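Local coordinates for protein putative oxygenase (Streptomyces coelicolor, PDB 2OG5) that hydroxylates L-asparagine at C3, using iron(II), 2-oxoglutarate and dioxygen, to supply (2S,3S)-3-hydroxyasparagine for the calcium-dependent lipopeptide antibiotic, at residues A341-P344 with V349-A352; R338-A341 with A345-Y348; C138-P143 with P189-L194; W53-Q58 with A66-A71. One frame throughout, in Å; residues are numbered along the deposited sequence.

Overall arrangement
Contacts 1 and 2 belong to the same C-terminal loop. They share A341, their centres lie about 5 Å apart, and L350 CD2 packs on S339 CB at 3.7 Å. Contact 3 lies deeper, its centre about 17 Å from that of contact 1. Both reach the same mixed sheet through neighbouring strands 142-146 and 349-350. Contact 4 is a helix pair on the outside. Y348 ties the parts together: its CD1 is 3.3 Å from P143 O and its OH is 3.5 Å from V69 CG1. The M193 side chain of contact 3 is about 6 Å from that of R329, and L350 of contact 1 about 9 Å from those of N182 and E149, all L-asparagine-binding residues.

Contact 1: A341-P344 with V349-A352; sequences AMRP and VLGA
The flat peptide carbonyl of M342 receives the N-H of G351 in its own plane. The bond from G351 N to M342 O is 2.8 Å long and nearly straight, with 168° at the hydrogen. The same oxygen has L350 CA 3.3 Å away, in a CA-H...O contact. A second flat group, the carbonyl of G351, lies against the M342 side chain, with G351 O 3.4 Å from M342 SD. M342 CB and CG border that oxygen too. CG of M342 sits beside the backbone N and the chain beyond is extended, which lays it along G351. R343 and L350 lie side by side and point the same way. Their contact is aliphatic, with R343 CD 3.8 Å from L350 CD1. The charged end of R343 goes elsewhere, to G347 O and D346. A water bridges P344 O and V349 N, 3.2 Å from each. The contact closes a turn-back of the loop between strands 326-333 and 349-350. L350 pairs its backbone with A145 and L147, so strand 349-350 runs parallel to strand 142-146 at the margin of the mixed sheet, while M342 packs on H185 and H187.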
loop_
_atom_site.group_PDB
_atom_site.type_symbol
_atom_site.label_atom_id
_atom_site.label_comp_id
_atom_site.label_asym_id
_atom_site.label_seq_id
_atom_site.Cartn_x
_atom_site.Cartn_y
_atom_site.Cartn_z
ATOM N N ALA A 341 8.428 -10.443 17.762
ATOM C CA ALA A 341 7.613 -11.434 18.469
ATOM C C ALA A 341 6.592 -12.126 17.563
ATOM O O ALA A 341 6.123 -13.225 17.880
ATOM C CB ALA A 341 6.912 -10.782 19.663
ATOM N N MET A 342 6.241 -11.476 16.455
ATOM C CA MET A 342 5.303 -12.033 15.476
ATOM C C MET A 342 5.968 -12.664 14.239
ATOM O O MET A 342 5.262 -13.126 13.337
ATOM C CB MET A 342 4.338 -10.937 15.006
ATOM C CG MET A 342 3.448 -10.418 16.105
ATOM S SD MET A 342 2.198 -9.352 15.405
ATOM C CE MET A 342 1.296 -8.872 16.850
ATOM N N ARG A 343 7.306 -12.681 14.190
ATOM C CA ARG A 343 8.052 -13.105 13.000
ATOM C C ARG A 343 8.984 -14.272 13.297
ATOM O O ARG A 343 10.163 -14.076 13.575
ATOM C CB ARG A 343 8.869 -11.923 12.450
ATOM C CG ARG A 343 7.999 -10.785 11.919
ATOM C CD ARG A 343 8.782 -9.653 11.241
ATOM N NE ARG A 343 9.651 -8.945 12.181
ATOM C CZ ARG A 343 10.929 -9.229 12.409
ATOM N NH1 ARG A 343 11.558 -10.182 11.733
ATOM N NH2 ARG A 343 11.594 -8.529 13.316
ATOM N N PRO A 344 8.468 -15.505 13.227
ATOM C CA PRO A 344 9.307 -16.662 13.498
ATOM C C PRO A 344 10.603 -16.654 12.686
ATOM O O PRO A 344 10.610 -16.240 11.528
ATOM C CB PRO A 344 8.412 -17.845 13.115
ATOM C CG PRO A 344 7.063 -17.338 13.334
ATOM C CD PRO A 344 7.089 -15.903 12.911
ATOM N N VAL A 349 7.354 -12.603 7.573
ATOM C CA VAL A 349 5.929 -12.926 7.629
ATOM C C VAL A 349 5.449 -12.849 9.076
ATOM O O VAL A 349 5.915 -13.594 9.939
ATOM C CB VAL A 349 5.657 -14.327 7.052
ATOM C CG1 VAL A 349 4.159 -14.680 7.146
ATOM C CG2 VAL A 349 6.163 -14.418 5.610
ATOM N N LEU A 350 4.519 -11.927 9.328
ATOM C CA LEU A 350 3.982 -11.692 10.655
ATOM C C LEU A 350 2.775 -12.583 10.898
ATOM O O LEU A 350 1.867 -12.666 10.057
ATOM C CB LEU A 350 3.570 -10.218 10.819
ATOM C CG LEU A 350 4.682 -9.169 10.975
ATOM C CD1 LEU A 350 5.405 -8.903 9.668
ATOM C CD2 LEU A 350 4.068 -7.863 11.484
ATOM N N GLY A 351 2.782 -13.264 12.038
ATOM C CA GLY A 351 1.637 -14.056 12.469
ATOM C C GLY A 351 1.221 -13.612 13.852
ATOM O O GLY A 351 1.287 -12.421 14.176
ATOM N N ALA A 352 0.810 -14.562 14.680
ATOM C CA ALA A 352 0.318 -14.251 16.018
ATOM C C ALA A 352 1.472 -13.994 16.975
ATOM O O ALA A 352 2.554 -14.569 16.836
ATOM C CB ALA A 352 -0.526 -15.399 16.537
HETATM O O HOH W 1 3.900 -15.758 15.060
HETATM O O HOH W 2 8.543 -14.607 9.757
#

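Contact 2: R338-A341 with A345-Y348; sequences RSRA and ADGY
This is a surface contact in the loop between strands 326-333 and 349-350, in which the arginine R340 lies flat over the backbone of D346. R340 lies within a 3-10 segment, and D346 follows where the chain returns. D346 N stands 3.5 Å above the guanidinium plane, over its centre. A345 C lies over the same face, offset toward the rim. CG anti to the backbone N (chi1 180°) and a bend at chi2 bring the R340 side chain there. The D346 side chain crosses that of R340 at about a right angle, and the carboxylate plane is 14° from that of the guanidinium. D346 OD1 is 3.6 Å from R340 CD and 3.9 Å from R340 NE. This is a long salt bridge: the oxygen lies well out of the guanidinium plane and no N-H points at it. D346 OD1 has a closer partner in R343 NH1. At the guanidinium edge, in plane, a water accepts from R340 NH2 at 3.3 Å and from A345 N at 2.9 Å. The attraction is therefore mainly one of unlike charges, probably softened by solvent, with the D346 peptide packed over the guanidinium face and the water as directional link.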
loop_
_atom_site.group_PDB
_atom_site.type_symbol
_atom_site.label_atom_id
_atom_site.label_comp_id
_atom_site.label_asym_id
_atom_site.label_seq_id
_atom_site.Cartn_x
_atom_site.Cartn_y
_atom_site.Cartn_z
ATOM N N ARG A 338 10.439 -4.093 15.605
ATOM C CA ARG A 338 9.337 -3.971 16.552
ATOM C C ARG A 338 8.367 -5.153 16.537
ATOM O O ARG A 338 7.690 -5.383 17.530
ATOM C CB ARG A 338 8.552 -2.684 16.292
ATOM C CG ARG A 338 9.328 -1.416 16.527
ATOM C CD ARG A 338 8.453 -0.197 16.358
ATOM N NE ARG A 338 7.315 -0.267 17.264
ATOM C CZ ARG A 338 6.032 -0.217 16.901
ATOM N NH1 ARG A 338 5.669 -0.043 15.634
ATOM N NH2 ARG A 338 5.093 -0.321 17.841
ATOM N N SER A 339 8.301 -5.873 15.418
ATOM C CA SER A 339 7.382 -6.993 15.243
ATOM C C SER A 339 8.056 -8.353 15.399
ATOM O O SER A 339 7.466 -9.378 15.050
ATOM C CB SER A 339 6.710 -6.908 13.866
ATOM O OG SER A 339 7.662 -6.874 12.814
ATOM N N ARG A 340 9.261 -8.388 15.955
ATOM C CA ARG A 340 10.012 -9.650 16.071
ATOM C C ARG A 340 9.214 -10.777 16.745
ATOM O O ARG A 340 9.317 -11.921 16.336
ATOM C CB ARG A 340 11.340 -9.421 16.808
ATOM C CG ARG A 340 12.207 -10.674 16.997
ATOM C CD ARG A 340 12.655 -11.291 15.703
ATOM N NE ARG A 340 13.433 -12.515 15.929
ATOM C CZ ARG A 340 12.921 -13.724 16.136
ATOM N NH1 ARG A 340 11.615 -13.925 16.137
ATOM N NH2 ARG A 340 13.733 -14.753 16.336
ATOM N N ALA A 341 8.428 -10.443 17.762
ATOM C CA ALA A 341 7.613 -11.434 18.469
ATOM C C ALA A 341 6.592 -12.126 17.563
ATOM O O ALA A 341 6.123 -13.225 17.880
ATOM C CB ALA A 341 6.912 -10.782 19.663
ATOM N N ALA A 345 11.692 -17.057 13.326
ATOM C CA ALA A 345 13.009 -17.112 12.701
ATOM C C ALA A 345 13.491 -15.760 12.171
ATOM O O ALA A 345 14.324 -15.720 11.273
ATOM C CB ALA A 345 12.996 -18.133 11.568
ATOM N N ASP A 346 12.944 -14.673 12.705
ATOM C CA ASP A 346 13.294 -13.325 12.252
ATOM C C ASP A 346 13.004 -13.186 10.750
ATOM O O ASP A 346 13.748 -12.536 10.016
ATOM C CB ASP A 346 14.769 -13.020 12.585
ATOM C CG ASP A 346 15.134 -11.553 12.422
ATOM O OD1 ASP A 346 14.254 -10.696 12.549
ATOM O OD2 ASP A 346 16.332 -11.271 12.194
ATOM N N GLY A 347 11.914 -13.793 10.295
ATOM C CA GLY A 347 11.515 -13.694 8.899
ATOM C C GLY A 347 10.690 -12.452 8.603
ATOM O O GLY A 347 10.647 -11.519 9.393
ATOM N N TYR A 348 10.048 -12.445 7.446
ATOM C CA TYR A 348 9.314 -11.279 6.966
ATOM C C TYR A 348 7.799 -11.470 7.032
ATOM O O TYR A 348 7.053 -10.594 6.597
ATOM C CB TYR A 348 9.729 -10.954 5.532
ATOM C CG TYR A 348 11.179 -10.555 5.411
ATOM C CD1 TYR A 348 11.584 -9.249 5.696
ATOM C CD2 TYR A 348 12.155 -11.479 5.056
ATOM C CE1 TYR A 348 12.896 -8.880 5.593
ATOM C CE2 TYR A 348 13.494 -11.106 4.953
ATOM C CZ TYR A 348 13.856 -9.806 5.222
ATOM O OH TYR A 348 15.172 -9.426 5.135
HETATM O O HOH W 3 11.930 -17.456 16.168
#

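Contact 3: C138-P143 with P189-L194; sequences CGLGDP and PDFVML
L140 reaches across to F191 and M193, and all of the direct contact between the segments is apolar. L140 CD1 makes the nearest approaches. It is 4.3 Å from F191 CD2, coming at the ring obliquely, and 4.4 Å from M193 SD. The other methyl, L140 CD2, also comes to 4.4 Å from F191 CE2. CD1 is anti to CA in L140 (chi2 170°), so this branch extends from the end of helix 128-140 toward strand 191-196. F191 and M193 are two apart on that strand and point to the same side, as alternate residues do. They receive CD1 between them. I303 of strand 301-305 touches all three side chains.

Backbone hydrogen bonds fix the two frames instead of joining them. D190 and F191 both face V332, a classic beta bulge where strand 191-196 begins beside strand 326-333. In the other segment, G141 is the first residue to leave helical geometry, with a positive phi. It lets the chain turn from helix 128-140 straight into strand 142-146.

The contact thus joins a helix to the face of the mixed sheet of the jelly-roll fold. Its chemistry is dispersion and hydrophobic burial, which sets no strict direction. At these separations the packing is ordinary rather than tight. The backbones probably set the positions of the three side chains. Since the M193 side chain lies about 6 Å from that of R329, this packing probably forms part of the layer near that asparagine-binding residue.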
loop_
_atom_site.group_PDB
_atom_site.type_symbol
_atom_site.label_atom_id
_atom_site.label_comp_id
_atom_site.label_asym_id
_atom_site.label_seq_id
_atom_site.Cartn_x
_atom_site.Cartn_y
_atom_site.Cartn_z
ATOM N N CYS A 138 13.180 -2.336 0.796
ATOM C CA CYS A 138 14.420 -2.350 1.566
ATOM C C CYS A 138 15.070 -0.970 1.703
ATOM O O CYS A 138 15.870 -0.746 2.619
ATOM C CB CYS A 138 15.414 -3.345 0.958
ATOM S SG CYS A 138 14.970 -5.058 1.171
ATOM N N GLY A 139 14.776 -0.056 0.780
ATOM C CA GLY A 139 15.201 1.328 0.893
ATOM C C GLY A 139 14.431 2.135 1.919
ATOM O O GLY A 139 15.006 2.994 2.608
ATOM N N LEU A 140 13.126 1.888 2.029
ATOM C CA LEU A 140 12.271 2.622 2.966
ATOM C C LEU A 140 12.241 2.009 4.367
ATOM O O LEU A 140 11.862 2.665 5.335
ATOM C CB LEU A 140 10.844 2.712 2.427
ATOM C CG LEU A 140 10.623 3.746 1.335
ATOM C CD1 LEU A 140 9.238 3.570 0.715
ATOM C CD2 LEU A 140 10.794 5.158 1.891
ATOM N N GLY A 141 12.603 0.735 4.468
ATOM C CA GLY A 141 12.522 0.003 5.727
ATOM C C GLY A 141 12.807 -1.445 5.392
ATOM O O GLY A 141 13.918 -1.763 4.987
ATOM N N ASP A 142 11.814 -2.312 5.572
ATOM C CA ASP A 142 11.878 -3.701 5.104
ATOM C C ASP A 142 10.508 -4.114 4.627
ATOM O O ASP A 142 9.500 -3.587 5.084
ATOM C CB ASP A 142 12.304 -4.626 6.240
ATOM C CG ASP A 142 13.753 -4.420 6.627
ATOM O OD1 ASP A 142 14.638 -4.869 5.863
ATOM O OD2 ASP A 142 14.021 -3.789 7.668
ATOM N N PRO A 143 10.453 -5.072 3.694
ATOM C CA PRO A 143 9.147 -5.576 3.318
ATOM C C PRO A 143 8.573 -6.443 4.424
ATOM O O PRO A 143 9.311 -6.971 5.244
ATOM C CB PRO A 143 9.443 -6.415 2.080
ATOM C CG PRO A 143 10.840 -6.906 2.309
ATOM C CD PRO A 143 11.551 -5.769 3.000
ATOM N N PRO A 189 0.985 -2.039 8.012
ATOM C CA PRO A 189 2.019 -1.443 7.179
ATOM C C PRO A 189 2.251 0.026 7.490
ATOM O O PRO A 189 1.297 0.766 7.747
ATOM C CB PRO A 189 1.448 -1.618 5.767
ATOM C CG PRO A 189 0.608 -2.832 5.877
ATOM C CD PRO A 189 -0.034 -2.738 7.215
ATOM N N ASP A 190 3.505 0.455 7.429
ATOM C CA ASP A 190 3.844 1.876 7.519
ATOM C C ASP A 190 3.704 2.549 6.164
ATOM O O ASP A 190 3.176 3.661 6.083
ATOM C CB ASP A 190 5.229 2.025 8.113
ATOM C CG ASP A 190 5.290 1.461 9.522
ATOM O OD1 ASP A 190 4.581 1.984 10.404
ATOM O OD2 ASP A 190 5.992 0.448 9.744
ATOM N N PHE A 191 4.148 1.873 5.104
ATOM C CA PHE A 191 3.864 2.294 3.723
ATOM C C PHE A 191 3.207 1.161 2.961
ATOM O O PHE A 191 3.529 -0.014 3.189
ATOM C CB PHE A 191 5.125 2.735 2.970
ATOM C CG PHE A 191 5.866 3.853 3.632
ATOM C CD1 PHE A 191 5.451 5.173 3.489
ATOM C CD2 PHE A 191 6.998 3.597 4.378
ATOM C CE1 PHE A 191 6.130 6.194 4.111
ATOM C CE2 PHE A 191 7.692 4.629 4.994
ATOM C CZ PHE A 191 7.243 5.927 4.869
ATOM N N VAL A 192 2.320 1.521 2.032
ATOM C CA VAL A 192 1.761 0.584 1.065
ATOM C C VAL A 192 2.218 1.024 -0.319
ATOM O O VAL A 192 2.014 2.183 -0.698
ATOM C CB VAL A 192 0.228 0.582 1.104
ATOM C CG1 VAL A 192 -0.349 -0.377 0.046
ATOM C CG2 VAL A 192 -0.263 0.196 2.504
ATOM N N MET A 193 2.879 0.115 -1.034
ATOM C CA MET A 193 3.401 0.384 -2.373
ATOM C C MET A 193 2.597 -0.373 -3.405
ATOM O O MET A 193 2.362 -1.573 -3.245
ATOM C CB MET A 193 4.866 -0.040 -2.466
ATOM C CG MET A 193 5.734 0.650 -1.438
ATOM S SD MET A 193 7.497 0.433 -1.747
ATOM C CE MET A 193 7.624 -1.325 -1.554
ATOM N N LEU A 194 2.185 0.337 -4.459
ATOM C CA LEU A 194 1.415 -0.236 -5.547
ATOM C C LEU A 194 2.129 0.040 -6.866
ATOM O O LEU A 194 2.231 1.203 -7.284
ATOM C CB LEU A 194 0.038 0.407 -5.581
ATOM C CG LEU A 194 -0.861 0.131 -4.378
ATOM C CD1 LEU A 194 -2.076 1.061 -4.397
ATOM C CD2 LEU A 194 -1.277 -1.328 -4.386
#

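Contact 4: W53-Q58 with A66-A71; sequences WKLATQ and AEWVEA
L55 has CG anti to its own amide nitrogen, with chi1 179°, and this sends both its methyls out toward helix 66-76. W68 likewise has its ring carbon CG roughly anti to the backbone N, so the indole swings from the flank of its helix toward L55. The two side chains meet with CG of L55 over one face of the indole. That atom is 4.3 Å from the centroid of the six-membered ring and 23° off its normal, a CH-pi contact. The position is offset toward the rim, and the closest ring atom is W68 CH2, 4.0 Å from L55 CG. A methyl contact is tighter: L55 CD1 is 3.5 Å from A71 CB. The CB of A71 points toward the neighbouring helix, and this small side chain takes the leucine tip.

Helices 42-58 and 66-76 are consecutive and form an antiparallel helical hairpin. The axes of the two short segments pass 10.8 Å apart at an angle of 159°. Helix 128-140 lies against the pair: L55 touches A131 and M135, and W68 touches L134.

A56 packs its CA 4.2 Å from W68 CZ2, obliquely to the ring. At the indole edge, in plane, a water accepts from W68 NE1 at 3.0 Å, and it may donate to A56 O, linking the ring to the last turn of helix 42-58. Within that turn, T57 OG1 donates to W53 O at 2.7 Å. W53 O also accepts T57 N from the opposite face of its plane, while T57 CG2 lies at the edge of the W53 ring.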
loop_
_atom_site.group_PDB
_atom_site.type_symbol
_atom_site.label_atom_id
_atom_site.label_comp_id
_atom_site.label_asym_id
_atom_site.label_seq_id
_atom_site.Cartn_x
_atom_site.Cartn_y
_atom_site.Cartn_z
ATOM N N TRP A 53 16.649 -6.140 -13.712
ATOM C CA TRP A 53 16.810 -7.353 -14.519
ATOM C C TRP A 53 17.888 -8.274 -13.959
ATOM O O TRP A 53 17.716 -9.490 -13.943
ATOM C CB TRP A 53 17.102 -7.015 -15.986
ATOM C CG TRP A 53 15.864 -6.812 -16.782
ATOM C CD1 TRP A 53 15.421 -5.643 -17.333
ATOM C CD2 TRP A 53 14.885 -7.807 -17.115
ATOM N NE1 TRP A 53 14.232 -5.850 -17.994
ATOM C CE2 TRP A 53 13.877 -7.168 -17.869
ATOM C CE3 TRP A 53 14.758 -9.175 -16.839
ATOM C CZ2 TRP A 53 12.757 -7.851 -18.360
ATOM C CZ3 TRP A 53 13.644 -9.854 -17.323
ATOM C CH2 TRP A 53 12.658 -9.191 -18.078
ATOM N N LYS A 54 18.999 -7.695 -13.511
ATOM C CA LYS A 54 20.076 -8.476 -12.905
ATOM C C LYS A 54 19.587 -9.204 -11.652
ATOM O O LYS A 54 19.868 -10.383 -11.456
ATOM C CB LYS A 54 21.267 -7.575 -12.578
ATOM C CG LYS A 54 22.495 -8.302 -12.042
ATOM C CD LYS A 54 23.658 -7.335 -11.870
ATOM C CE LYS A 54 24.802 -7.941 -11.051
ATOM N NZ LYS A 54 25.527 -6.903 -10.239
ATOM N N LEU A 55 18.854 -8.497 -10.797
ATOM C CA LEU A 55 18.277 -9.120 -9.608
ATOM C C LEU A 55 17.298 -10.233 -9.981
ATOM O O LEU A 55 17.391 -11.349 -9.469
ATOM C CB LEU A 55 17.562 -8.067 -8.759
ATOM C CG LEU A 55 16.869 -8.536 -7.480
ATOM C CD1 LEU A 55 17.830 -9.181 -6.502
ATOM C CD2 LEU A 55 16.185 -7.337 -6.857
ATOM N N ALA A 56 16.375 -9.927 -10.888
ATOM C CA ALA A 56 15.327 -10.867 -11.281
ATOM C C ALA A 56 15.876 -12.149 -11.917
ATOM O O ALA A 56 15.312 -13.233 -11.717
ATOM C CB ALA A 56 14.356 -10.192 -12.235
ATOM N N THR A 57 16.966 -12.030 -12.672
ATOM C CA THR A 57 17.489 -13.171 -13.442
ATOM C C THR A 57 18.665 -13.888 -12.784
ATOM O O THR A 57 18.866 -15.076 -13.044
ATOM C CB THR A 57 17.912 -12.755 -14.866
ATOM O OG1 THR A 57 18.959 -11.781 -14.794
ATOM C CG2 THR A 57 16.724 -12.201 -15.643
ATOM N N GLN A 58 19.441 -13.188 -11.952
ATOM C CA GLN A 58 20.679 -13.756 -11.400
ATOM C C GLN A 58 20.623 -14.131 -9.924
ATOM O O GLN A 58 21.353 -15.016 -9.495
ATOM C CB GLN A 58 21.872 -12.818 -11.628
ATOM C CG GLN A 58 22.069 -12.383 -13.076
ATOM C CD GLN A 58 23.426 -11.724 -13.318
ATOM O OE1 GLN A 58 24.139 -11.362 -12.379
ATOM N NE2 GLN A 58 23.783 -11.563 -14.587
ATOM N N ALA A 66 14.593 -15.285 2.313
ATOM C CA ALA A 66 15.441 -14.260 2.918
ATOM C C ALA A 66 16.651 -13.906 2.044
ATOM O O ALA A 66 17.046 -12.751 1.984
ATOM C CB ALA A 66 15.888 -14.683 4.318
ATOM N N GLU A 67 17.224 -14.881 1.342
ATOM C CA GLU A 67 18.402 -14.597 0.519
ATOM C C GLU A 67 18.082 -13.698 -0.675
ATOM O O GLU A 67 18.950 -12.971 -1.154
ATOM C CB GLU A 67 19.073 -15.895 0.046
ATOM C CG GLU A 67 18.306 -16.675 -0.992
ATOM C CD GLU A 67 18.939 -18.017 -1.271
ATOM O OE1 GLU A 67 20.126 -18.039 -1.666
ATOM O OE2 GLU A 67 18.253 -19.041 -1.076
ATOM N N TRP A 68 16.842 -13.755 -1.158
ATOM C CA TRP A 68 16.418 -12.920 -2.280
ATOM C C TRP A 68 16.145 -11.522 -1.765
ATOM O O TRP A 68 16.508 -10.542 -2.415
ATOM C CB TRP A 68 15.169 -13.503 -2.941
ATOM C CG TRP A 68 15.014 -13.237 -4.416
ATOM C CD1 TRP A 68 15.408 -14.060 -5.429
ATOM C CD2 TRP A 68 14.384 -12.107 -5.050
ATOM N NE1 TRP A 68 15.081 -13.514 -6.642
ATOM C CE2 TRP A 68 14.450 -12.318 -6.439
ATOM C CE3 TRP A 68 13.777 -10.936 -4.578
ATOM C CZ2 TRP A 68 13.942 -11.412 -7.356
ATOM C CZ3 TRP A 68 13.265 -10.045 -5.493
ATOM C CH2 TRP A 68 13.347 -10.290 -6.865
ATOM N N VAL A 69 15.512 -11.418 -0.599
ATOM C CA VAL A 69 15.307 -10.096 0.001
ATOM C C VAL A 69 16.660 -9.439 0.272
ATOM O O VAL A 69 16.811 -8.248 0.047
ATOM C CB VAL A 69 14.432 -10.142 1.285
ATOM C CG1 VAL A 69 14.230 -8.744 1.853
ATOM C CG2 VAL A 69 13.068 -10.748 0.981
ATOM N N GLU A 70 17.644 -10.212 0.733
ATOM C CA GLU A 70 19.006 -9.690 0.924
ATOM C C GLU A 70 19.615 -9.182 -0.388
ATOM O O GLU A 70 20.215 -8.108 -0.416
ATOM C CB GLU A 70 19.901 -10.765 1.545
ATOM C CG GLU A 70 21.326 -10.308 1.876
ATOM C CD GLU A 70 22.178 -11.403 2.512
ATOM O OE1 GLU A 70 21.664 -12.528 2.727
ATOM O OE2 GLU A 70 23.381 -11.158 2.765
ATOM N N ALA A 71 19.456 -9.939 -1.475
ATOM C CA ALA A 71 19.926 -9.471 -2.787
ATOM C C ALA A 71 19.222 -8.171 -3.184
ATOM O O ALA A 71 19.838 -7.259 -3.744
ATOM C CB ALA A 71 19.718 -10.532 -3.853
HETATM O O HOH W 4 16.163 -14.528 -9.202
#